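Lys-gingipain W83 (Porphyromonas gingivalis, PDB 4ITC) cleaves proteins after lysine as a secreted cysteine protease and probable virulence factor, the present chain being its K1 cleaved adhesin domain, a calcium-binding beta-sandwich that holds no protease domain. Local coordinates at residues 2-7 with 67-72; 39-44 with 163-168; 46-51 with 159-164. One frame throughout, in Å; residues are numbered along the deposited sequence. Where two conformers were deposited one is given.

Interaction 1. Residues 2-7 with 67-72. With CA (calcium ion), chain C.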
loop_
_atom_site.group_PDB
_atom_site.type_symbol
_atom_site.label_atom_id
_atom_site.label_comp_id
_atom_site.label_asym_id
_atom_site.label_seq_id
_atom_site.Cartn_x
_atom_site.Cartn_y
_atom_site.Cartn_z
ATOM N N THR A 2 6.980 -19.423 3.444
ATOM C CA THR A 2 6.634 -18.542 2.297
ATOM C C THR A 2 7.714 -17.569 1.846
ATOM O O THR A 2 8.259 -16.803 2.648
ATOM C CB THR A 2 5.389 -17.662 2.637
ATOM O OG1 THR A 2 4.193 -18.445 2.574
ATOM C CG2 THR A 2 5.257 -16.493 1.669
ATOM N N THR A 3 8.000 -17.582 0.545
ATOM C CA THR A 3 8.604 -16.450 -0.112
ATOM C C THR A 3 7.424 -15.976 -0.940
ATOM O O THR A 3 6.627 -16.791 -1.481
ATOM C CB THR A 3 9.808 -16.810 -1.019
ATOM O OG1 THR A 3 10.457 -17.955 -0.500
ATOM C CG2 THR A 3 10.830 -15.656 -1.085
ATOM N N LEU A 4 7.249 -14.667 -0.972
ATOM C CA LEU A 4 6.248 -14.057 -1.841
ATOM C C LEU A 4 6.951 -12.877 -2.468
ATOM O O LEU A 4 7.684 -12.155 -1.806
ATOM C CB LEU A 4 5.033 -13.599 -1.045
ATOM C CG LEU A 4 3.996 -12.751 -1.797
ATOM C CD1 LEU A 4 2.647 -12.988 -1.185
ATOM C CD2 LEU A 4 4.335 -11.272 -1.784
ATOM N N SER A 5 6.758 -12.703 -3.765
ATOM C CA SER A 5 7.294 -11.564 -4.453
ATOM C C SER A 5 6.232 -11.101 -5.449
ATOM O O SER A 5 5.838 -11.878 -6.321
ATOM C CB SER A 5 8.607 -11.947 -5.165
ATOM O OG SER A 5 9.154 -10.805 -5.811
ATOM N N GLU A 6 5.747 -9.866 -5.304
ATOM C CA GLU A 6 4.718 -9.364 -6.187
ATOM C C GLU A 6 5.057 -7.983 -6.686
ATOM O O GLU A 6 5.202 -7.023 -5.932
ATOM C CB GLU A 6 3.340 -9.366 -5.548
ATOM C CG GLU A 6 2.237 -8.858 -6.479
ATOM C CD GLU A 6 2.166 -9.609 -7.818
ATOM O OE1 GLU A 6 2.002 -10.862 -7.756
ATOM O OE2 GLU A 6 2.248 -8.994 -8.918
ATOM N N SER A 7 5.227 -7.914 -8.024
ATOM C CA SER A 7 5.613 -6.693 -8.685
ATOM C C SER A 7 4.473 -5.887 -9.262
ATOM O O SER A 7 4.649 -4.757 -9.730
ATOM C CB SER A 7 6.631 -7.012 -9.796
ATOM O OG SER A 7 7.857 -7.475 -9.250
ATOM N N PRO A 67 -2.177 -13.073 -0.251
ATOM C CA PRO A 67 -2.579 -14.456 -0.077
ATOM C C PRO A 67 -2.092 -15.007 1.265
ATOM O O PRO A 67 -1.243 -14.395 1.936
ATOM C CB PRO A 67 -1.847 -15.158 -1.250
ATOM C CG PRO A 67 -1.468 -14.133 -2.209
ATOM C CD PRO A 67 -1.259 -12.898 -1.388
ATOM N N ALA A 68 -2.615 -16.156 1.646
ATOM C CA ALA A 68 -2.192 -16.778 2.881
ATOM C C ALA A 68 -0.704 -17.078 2.867
ATOM O O ALA A 68 -0.163 -17.531 1.858
ATOM C CB ALA A 68 -2.968 -18.073 3.101
ATOM N N LEU A 69 -0.086 -16.916 4.028
ATOM C CA LEU A 69 1.345 -17.016 4.217
ATOM C C LEU A 69 1.672 -18.139 5.216
ATOM O O LEU A 69 0.867 -18.482 6.076
ATOM C CB LEU A 69 1.881 -15.702 4.770
ATOM C CG LEU A 69 1.510 -14.416 4.028
ATOM C CD1 LEU A 69 1.938 -13.184 4.813
ATOM C CD2 LEU A 69 2.127 -14.380 2.641
ATOM N N ASP A 70 2.865 -18.732 5.033
ATOM C CA ASP A 70 3.390 -19.793 5.896
ATOM C C ASP A 70 4.672 -19.292 6.525
ATOM O O ASP A 70 5.739 -19.305 5.906
ATOM C CB ASP A 70 3.687 -21.045 5.033
ATOM C CG ASP A 70 4.170 -22.234 5.851
ATOM O OD1 ASP A 70 3.833 -22.309 7.049
ATOM O OD2 ASP A 70 4.852 -23.096 5.247
ATOM N N LEU A 71 4.546 -18.817 7.765
ATOM C CA LEU A 71 5.637 -18.121 8.430
ATOM C C LEU A 71 5.787 -18.620 9.852
ATOM O O LEU A 71 5.595 -17.869 10.822
ATOM C CB LEU A 71 5.339 -16.619 8.407
ATOM C CG LEU A 71 5.395 -15.974 7.018
ATOM C CD1 LEU A 71 4.905 -14.515 7.096
ATOM C CD2 LEU A 71 6.767 -16.027 6.408
ATOM N N PRO A 72 6.086 -19.920 10.000
ATOM C CA PRO A 72 6.138 -20.491 11.360
ATOM C C PRO A 72 7.183 -19.872 12.281
ATOM O O PRO A 72 7.002 -19.885 13.502
ATOM C CB PRO A 72 6.452 -21.988 11.102
ATOM C CG PRO A 72 7.133 -21.998 9.775
ATOM C CD PRO A 72 6.522 -20.874 8.964
HETATM CA CA CA C . 6.013 -2.882 -10.096
#
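Thr-2 meets Asp-70 through two hydrogen bonds where the N-terminal end of the adhesin beta-sandwich lies against a loop. Residues 3-6 form a strand of one sheet, whereas residues 67-72 belong to the irregular connection that leads from strand 62-65 in the other sheet to strand 75-83.

The polar part of the contact is a reciprocal pair. The amide of Thr-2 donates to the carbonyl of Asp-70, Thr-2 N lying 2.8 Å from Asp-70 O, nearly straight and in the carbonyl plane. In return, Asp-70 N donates to the hydroxyl, with Asp-70 N to Thr-2 OG1 also 2.8 Å. The side chain thus accepts a backbone N-H much as a strand carbonyl would. Its torsion makes this possible: with OG1 turned away from the carbonyl carbon of Thr-2 (chi1 -76°), the hydroxyl sits beside its own amide nitrogen, and both groups face one residue.

At the other end of residues 2-7, away from the loop, Ser-7 O coordinates a calcium ion at 2.4 Å.

The apolar part continues along the same side of the strand. The methyl CG2 of Thr-2 lies 3.9 Å from CD2 of Leu-69, and Leu-69 CD2 also meets CD1 of Leu-4 at 4.1 Å, so Leu-69 touches both residues with a single branch. Leu-71 reaches with its CD2 toward the carbonyl oxygen of Thr-2. Beyond them, Leu-69 and Leu-71 rest on Ile-169 and Ala-171 of strand 161-171, to which strand 3-6 is also hydrogen-bonded. Leu-4 crosses Pro-67 at about a right angle, its CD1 methyl 3.9 Å from ring atom CD.

Interaction 2. Residues 39-44 with 163-168; sequences YNSNGC and DLDEVE. With CA (calcium ion), chain C.
Asp-165 accepts the amide of Tyr-39 on OD2, with Tyr-39 N to Asp-165 OD2 2.8 Å, on the lone pair directed away from OD1. The same carboxylate grips a calcium ion through both oxygens, OD1 lying 2.4 Å from the metal. OD2, at 2.5 Å from the ion, is thus used twice, and the bond from Tyr-39 helps to fix the rotation of the carboxylate.

Cys-44 packs behind the acid. Its CB lies 3.4 Å from Leu-164 O and against CG of Asp-165, while the preceding carbonyl, Gly-43 O, binds the ion. Here strand 43-48 runs alongside strand 161-171 in one sheet of the beta-sandwich, and the metal site sits at the start of strand 43-48, where the loop 39-42 leads in. Ser-7 O and Glu-9 OE2 bring the protein donor atoms to seven, from six residues.

Tyr-39 contributes chiefly backbone: besides its amide, its carbonyl O accepts the hydroxyl of Ser-41 from above the carbonyl plane, with Ser-41 OG to Tyr-39 O 2.8 Å, leaving the hydroxyl oxygen to coordinate calcium. CG of Glu-166 comes to the edge of the Tyr-39 ring, which stacks on Trp-80. Glu-166 has positive backbone angles (phi 57°, psi 63°), and this kink probably lets Asp-165 and Glu-166 both turn toward the ion; the side chain of Glu-166, bent at chi2, delivers OE1 at 2.4 Å from the calcium.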
loop_
_atom_site.group_PDB
_atom_site.type_symbol
_atom_site.label_atom_id
_atom_site.label_comp_id
_atom_site.label_asym_id
_atom_site.label_seq_id
_atom_site.Cartn_x
_atom_site.Cartn_y
_atom_site.Cartn_z
ATOM N N TYR A 39 7.711 1.439 -9.105
ATOM C CA TYR A 39 9.099 1.618 -8.691
ATOM C C TYR A 39 9.978 0.785 -9.616
ATOM O O TYR A 39 9.870 -0.422 -9.667
ATOM C CB TYR A 39 9.304 1.223 -7.233
ATOM C CG TYR A 39 10.768 1.285 -6.907
ATOM C CD1 TYR A 39 11.416 2.500 -6.825
ATOM C CD2 TYR A 39 11.496 0.135 -6.789
ATOM C CE1 TYR A 39 12.787 2.563 -6.640
ATOM C CE2 TYR A 39 12.862 0.186 -6.567
ATOM C CZ TYR A 39 13.475 1.412 -6.487
ATOM O OH TYR A 39 14.833 1.443 -6.268
ATOM N N ASN A 40 10.832 1.470 -10.368
ATOM C CA ASN A 40 11.749 0.811 -11.299
ATOM C C ASN A 40 11.049 -0.238 -12.139
ATOM O O ASN A 40 11.587 -1.312 -12.406
ATOM C CB ASN A 40 12.954 0.239 -10.523
ATOM C CG ASN A 40 14.073 -0.284 -11.430
ATOM O OD1 ASN A 40 14.813 -1.232 -11.063
ATOM N ND2 ASN A 40 14.199 0.304 -12.596
ATOM N N SER A 41 9.825 0.077 -12.541
ATOM C CA SER A 41 8.926 -0.857 -13.196
ATOM C C SER A 41 7.673 -0.132 -13.672
ATOM O O SER A 41 7.400 0.950 -13.236
ATOM C CB SER A 41 8.574 -2.013 -12.277
ATOM O OG SER A 41 7.790 -1.595 -11.168
ATOM N N ASN A 42 6.891 -0.833 -14.498
ATOM C CA ASN A 42 5.747 -0.302 -15.232
ATOM C C ASN A 42 4.417 -0.246 -14.448
ATOM O O ASN A 42 3.511 0.542 -14.745
ATOM C CB ASN A 42 5.545 -1.233 -16.440
ATOM C CG ASN A 42 4.668 -0.628 -17.524
ATOM O OD1 ASN A 42 5.024 0.397 -18.109
ATOM N ND2 ASN A 42 3.549 -1.282 -17.831
ATOM N N GLY A 43 4.282 -1.154 -13.506
ATOM C CA GLY A 43 3.036 -1.371 -12.774
ATOM C C GLY A 43 3.173 -1.275 -11.271
ATOM O O GLY A 43 4.225 -1.540 -10.701
ATOM N N CYS A 44 2.099 -0.822 -10.643
ATOM C CA CYS A 44 2.025 -0.754 -9.174
ATOM C C CYS A 44 0.572 -0.793 -8.767
ATOM O O CYS A 44 -0.286 -1.093 -9.597
ATOM C CB CYS A 44 2.690 0.488 -8.654
ATOM S SG CYS A 44 1.915 2.053 -9.076
ATOM N N ASP A 163 0.774 5.235 -3.564
ATOM C CA ASP A 163 1.180 4.176 -4.459
ATOM C C ASP A 163 2.057 3.177 -3.668
ATOM O O ASP A 163 2.885 3.578 -2.865
ATOM C CB ASP A 163 2.029 4.709 -5.588
ATOM C CG ASP A 163 1.399 5.805 -6.439
ATOM O OD1 ASP A 163 0.185 6.118 -6.388
ATOM O OD2 ASP A 163 2.229 6.384 -7.237
ATOM N N LEU A 164 1.946 1.907 -4.029
ATOM C CA LEU A 164 2.598 0.800 -3.355
ATOM C C LEU A 164 3.118 -0.152 -4.426
ATOM O O LEU A 164 2.420 -0.421 -5.419
ATOM C CB LEU A 164 1.587 0.073 -2.438
ATOM C CG LEU A 164 1.998 -1.276 -1.860
ATOM C CD1 LEU A 164 2.986 -1.028 -0.746
ATOM C CD2 LEU A 164 0.789 -2.023 -1.287
ATOM N N ASP A 165 4.352 -0.654 -4.238
ATOM C CA ASP A 165 4.955 -1.548 -5.243
ATOM C C ASP A 165 5.950 -2.503 -4.628
ATOM O O ASP A 165 6.452 -2.295 -3.505
ATOM C CB ASP A 165 5.609 -0.728 -6.365
ATOM C CG ASP A 165 5.724 -1.482 -7.686
ATOM O OD1 ASP A 165 5.143 -2.573 -7.845
ATOM O OD2 ASP A 165 6.381 -0.938 -8.606
ATOM N N GLU A 166 6.204 -3.583 -5.383
ATOM C CA GLU A 166 7.357 -4.471 -5.190
ATOM C C GLU A 166 7.378 -5.030 -3.767
ATOM O O GLU A 166 8.293 -4.772 -2.993
ATOM C CB GLU A 166 8.622 -3.721 -5.532
ATOM C CG GLU A 166 8.652 -3.253 -7.000
ATOM C CD GLU A 166 8.495 -4.342 -8.035
ATOM O OE1 GLU A 166 7.861 -4.012 -9.073
ATOM O OE2 GLU A 166 8.949 -5.509 -7.793
ATOM N N VAL A 167 6.353 -5.788 -3.465
ATOM C CA VAL A 167 6.179 -6.396 -2.146
ATOM C C VAL A 167 6.913 -7.707 -2.117
ATOM O O VAL A 167 6.702 -8.553 -2.954
ATOM C CB VAL A 167 4.707 -6.669 -1.854
ATOM C CG1 VAL A 167 4.543 -7.477 -0.560
ATOM C CG2 VAL A 167 3.948 -5.344 -1.788
ATOM N N GLU A 168 7.785 -7.859 -1.139
ATOM C CA GLU A 168 8.569 -9.095 -0.973
ATOM C C GLU A 168 8.481 -9.578 0.476
ATOM O O GLU A 168 8.658 -8.775 1.417
ATOM C CB GLU A 168 10.031 -8.851 -1.290
HETATM CA CA CA C . 6.013 -2.882 -10.096
#

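Interaction 3. Residues 46-51 with 159-164; sequences YSESFG and MFYIDL
Tyr-161 is sandwiched: CD2 of Tyr-46 lies 3.5 Å above one face of its ring, offset toward the rim, and CE2 of Phe-160 covers the centre of the opposite face. Phe-50 O approaches in the ring plane, at the edge. The two tyrosines run side by side and point the same way, but their planes are inclined by 31° with centroids 4.7 Å apart. Tyr-46 reaches this place because its CG occupies the position between backbone N and carbonyl carbon (chi1 72°).

Glu-48 flanks the same ring, its CG 3.6 Å from CD1 of Tyr-161. One water joins the two polar ends, donating to Glu-48 OE1 and also bonded to Tyr-161 OH; Glu-48 OE2 forms a salt bridge with Lys-29.

Beneath these side chains strands 43-48 and 161-171 pair antiparallel within the sandwich sheet. Ser-47 and Ile-162 are the hydrogen-bonded pair, with Ser-47 N to Ile-162 O 2.9 Å and Ile-162 N to Ser-47 O 3.0 Å. Further on, Phe-160 O takes the amide of Ser-49, and Met-159 N donates to Ser-49 OG, a hydroxyl also bonded to Glu-91.

Asp-163 contrasts with these satisfied groups: its buried OD1 lies 3.4 Å from CB of Tyr-46 and has no polar partner, a setting that may favour the neutral acid.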
loop_
_atom_site.group_PDB
_atom_site.type_symbol
_atom_site.label_atom_id
_atom_site.label_comp_id
_atom_site.label_asym_id
_atom_site.label_seq_id
_atom_site.Cartn_x
_atom_site.Cartn_y
_atom_site.Cartn_z
ATOM N N TYR A 46 -2.402 1.524 -6.303
ATOM C CA TYR A 46 -2.630 2.816 -5.686
ATOM C C TYR A 46 -4.019 2.899 -5.079
ATOM O O TYR A 46 -4.933 2.125 -5.410
ATOM C CB TYR A 46 -2.436 3.953 -6.677
ATOM C CG TYR A 46 -3.520 4.072 -7.718
ATOM C CD1 TYR A 46 -3.530 3.246 -8.839
ATOM C CD2 TYR A 46 -4.507 5.015 -7.602
ATOM C CE1 TYR A 46 -4.488 3.381 -9.799
ATOM C CE2 TYR A 46 -5.495 5.160 -8.565
ATOM C CZ TYR A 46 -5.486 4.325 -9.667
ATOM O OH TYR A 46 -6.475 4.464 -10.649
ATOM N N SER A 47 -4.161 3.823 -4.125
ATOM C CA SER A 47 -5.414 4.079 -3.465
ATOM C C SER A 47 -5.579 5.588 -3.327
ATOM O O SER A 47 -4.623 6.330 -3.073
ATOM C CB SER A 47 -5.434 3.396 -2.109
ATOM O OG SER A 47 -6.602 3.679 -1.382
ATOM N N GLU A 48 -6.821 6.055 -3.525
ATOM C CA GLU A 48 -7.156 7.468 -3.661
ATOM C C GLU A 48 -7.713 8.094 -2.385
ATOM O O GLU A 48 -8.682 7.585 -1.786
ATOM C CB GLU A 48 -8.231 7.609 -4.743
ATOM C CG GLU A 48 -7.783 7.135 -6.111
ATOM C CD GLU A 48 -8.950 6.788 -7.008
ATOM O OE1 GLU A 48 -9.047 7.464 -8.076
ATOM O OE2 GLU A 48 -9.782 5.903 -6.648
ATOM N N SER A 49 -7.186 9.272 -2.022
ATOM C CA SER A 49 -7.876 10.173 -1.102
ATOM C C SER A 49 -8.558 11.352 -1.784
ATOM O O SER A 49 -9.242 12.137 -1.113
ATOM C CB SER A 49 -6.902 10.675 -0.025
ATOM O OG SER A 49 -6.032 11.628 -0.537
ATOM N N PHE A 50 -8.374 11.460 -3.101
ATOM C CA PHE A 50 -9.037 12.440 -3.962
ATOM C C PHE A 50 -9.077 11.791 -5.331
ATOM O O PHE A 50 -8.064 11.271 -5.789
ATOM C CB PHE A 50 -8.214 13.724 -4.018
ATOM C CG PHE A 50 -8.829 14.824 -4.883
ATOM C CD1 PHE A 50 -8.550 14.876 -6.228
ATOM C CD2 PHE A 50 -9.731 15.714 -4.342
ATOM C CE1 PHE A 50 -9.113 15.857 -7.035
ATOM C CE2 PHE A 50 -10.306 16.702 -5.133
ATOM C CZ PHE A 50 -9.986 16.759 -6.468
ATOM N N GLY A 51 -10.228 11.857 -5.988
ATOM C CA GLY A 51 -10.380 11.262 -7.339
ATOM C C GLY A 51 -10.483 12.363 -8.405
ATOM O O GLY A 51 -11.127 13.392 -8.211
ATOM N N MET A 159 -5.859 14.514 -0.357
ATOM C CA MET A 159 -4.500 14.623 -0.856
ATOM C C MET A 159 -4.528 14.151 -2.299
ATOM O O MET A 159 -5.120 14.854 -3.166
ATOM C CB MET A 159 -3.531 13.909 0.071
ATOM C CG MET A 159 -3.312 14.708 1.358
ATOM S SD MET A 159 -2.294 16.161 1.057
ATOM C CE MET A 159 -2.747 17.211 2.482
ATOM N N PHE A 160 -3.985 12.981 -2.609
ATOM C CA PHE A 160 -4.177 12.464 -3.981
ATOM C C PHE A 160 -4.178 10.944 -3.948
ATOM O O PHE A 160 -5.215 10.355 -3.676
ATOM C CB PHE A 160 -3.218 13.090 -4.996
ATOM C CG PHE A 160 -3.596 12.843 -6.431
ATOM C CD1 PHE A 160 -4.872 13.139 -6.874
ATOM C CD2 PHE A 160 -2.697 12.312 -7.316
ATOM C CE1 PHE A 160 -5.232 12.943 -8.214
ATOM C CE2 PHE A 160 -3.054 12.100 -8.673
ATOM C CZ PHE A 160 -4.319 12.403 -9.102
ATOM N N TYR A 161 -3.076 10.316 -4.284
ATOM C CA TYR A 161 -2.933 8.851 -4.174
ATOM C C TYR A 161 -1.741 8.475 -3.340
ATOM O O TYR A 161 -0.724 9.171 -3.327
ATOM C CB TYR A 161 -2.735 8.118 -5.496
ATOM C CG TYR A 161 -3.510 8.515 -6.714
ATOM C CD1 TYR A 161 -4.779 9.114 -6.628
ATOM C CD2 TYR A 161 -2.995 8.208 -7.968
ATOM C CE1 TYR A 161 -5.458 9.453 -7.785
ATOM C CE2 TYR A 161 -3.681 8.529 -9.130
ATOM C CZ TYR A 161 -4.906 9.150 -9.026
ATOM O OH TYR A 161 -5.684 9.480 -10.135
ATOM N N ILE A 162 -1.862 7.319 -2.677
ATOM C CA ILE A 162 -0.734 6.566 -2.213
ATOM C C ILE A 162 -0.483 5.427 -3.204
ATOM O O ILE A 162 -1.418 4.719 -3.607
ATOM C CB ILE A 162 -0.922 6.033 -0.756
ATOM C CG1 ILE A 162 0.350 5.317 -0.275
ATOM C CG2 ILE A 162 -2.170 5.194 -0.575
ATOM C CD1 ILE A 162 0.284 4.990 1.203
ATOM N N ASP A 163 0.774 5.235 -3.564
ATOM C CA ASP A 163 1.180 4.176 -4.459
ATOM C C ASP A 163 2.057 3.177 -3.668
ATOM O O ASP A 163 2.885 3.578 -2.865
ATOM C CB ASP A 163 2.029 4.709 -5.588
ATOM C CG ASP A 163 1.399 5.805 -6.439
ATOM O OD1 ASP A 163 0.185 6.118 -6.388
ATOM O OD2 ASP A 163 2.229 6.384 -7.237
ATOM N N LEU A 164 1.946 1.907 -4.029
ATOM C CA LEU A 164 2.598 0.800 -3.355
ATOM C C LEU A 164 3.118 -0.152 -4.426
ATOM O O LEU A 164 2.420 -0.421 -5.419
ATOM C CB LEU A 164 1.587 0.073 -2.438
ATOM C CG LEU A 164 1.998 -1.276 -1.860
ATOM C CD1 LEU A 164 2.986 -1.028 -0.746
ATOM C CD2 LEU A 164 0.789 -2.023 -1.287
HETATM O O HOH W 1 -8.408 9.551 -9.730
#

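Strand 161-171 carries interactions 2 and 3 and pairs with strand 3-6 of interaction 1. Interaction 3 uses its beginning, interaction 2 its middle, and both pair it with strand 43-48, sharing Asp-163 and Leu-164 with centres 14 Å apart. The centre of interaction 1 lies 16 Å from that of interaction 2 and 25 Å from that of interaction 3; interactions 1 and 3 lie on opposite sides of the chain's centre. In sequence the segments run 2-7, 39-44, 46-51, 67-72, 159-164 and 163-168, so interaction 1 crosses the others. Interactions 1 and 2 meet at one calcium ion, which ties the end of strand 3-6 to strands 43-48 and 161-171, all in one sheet.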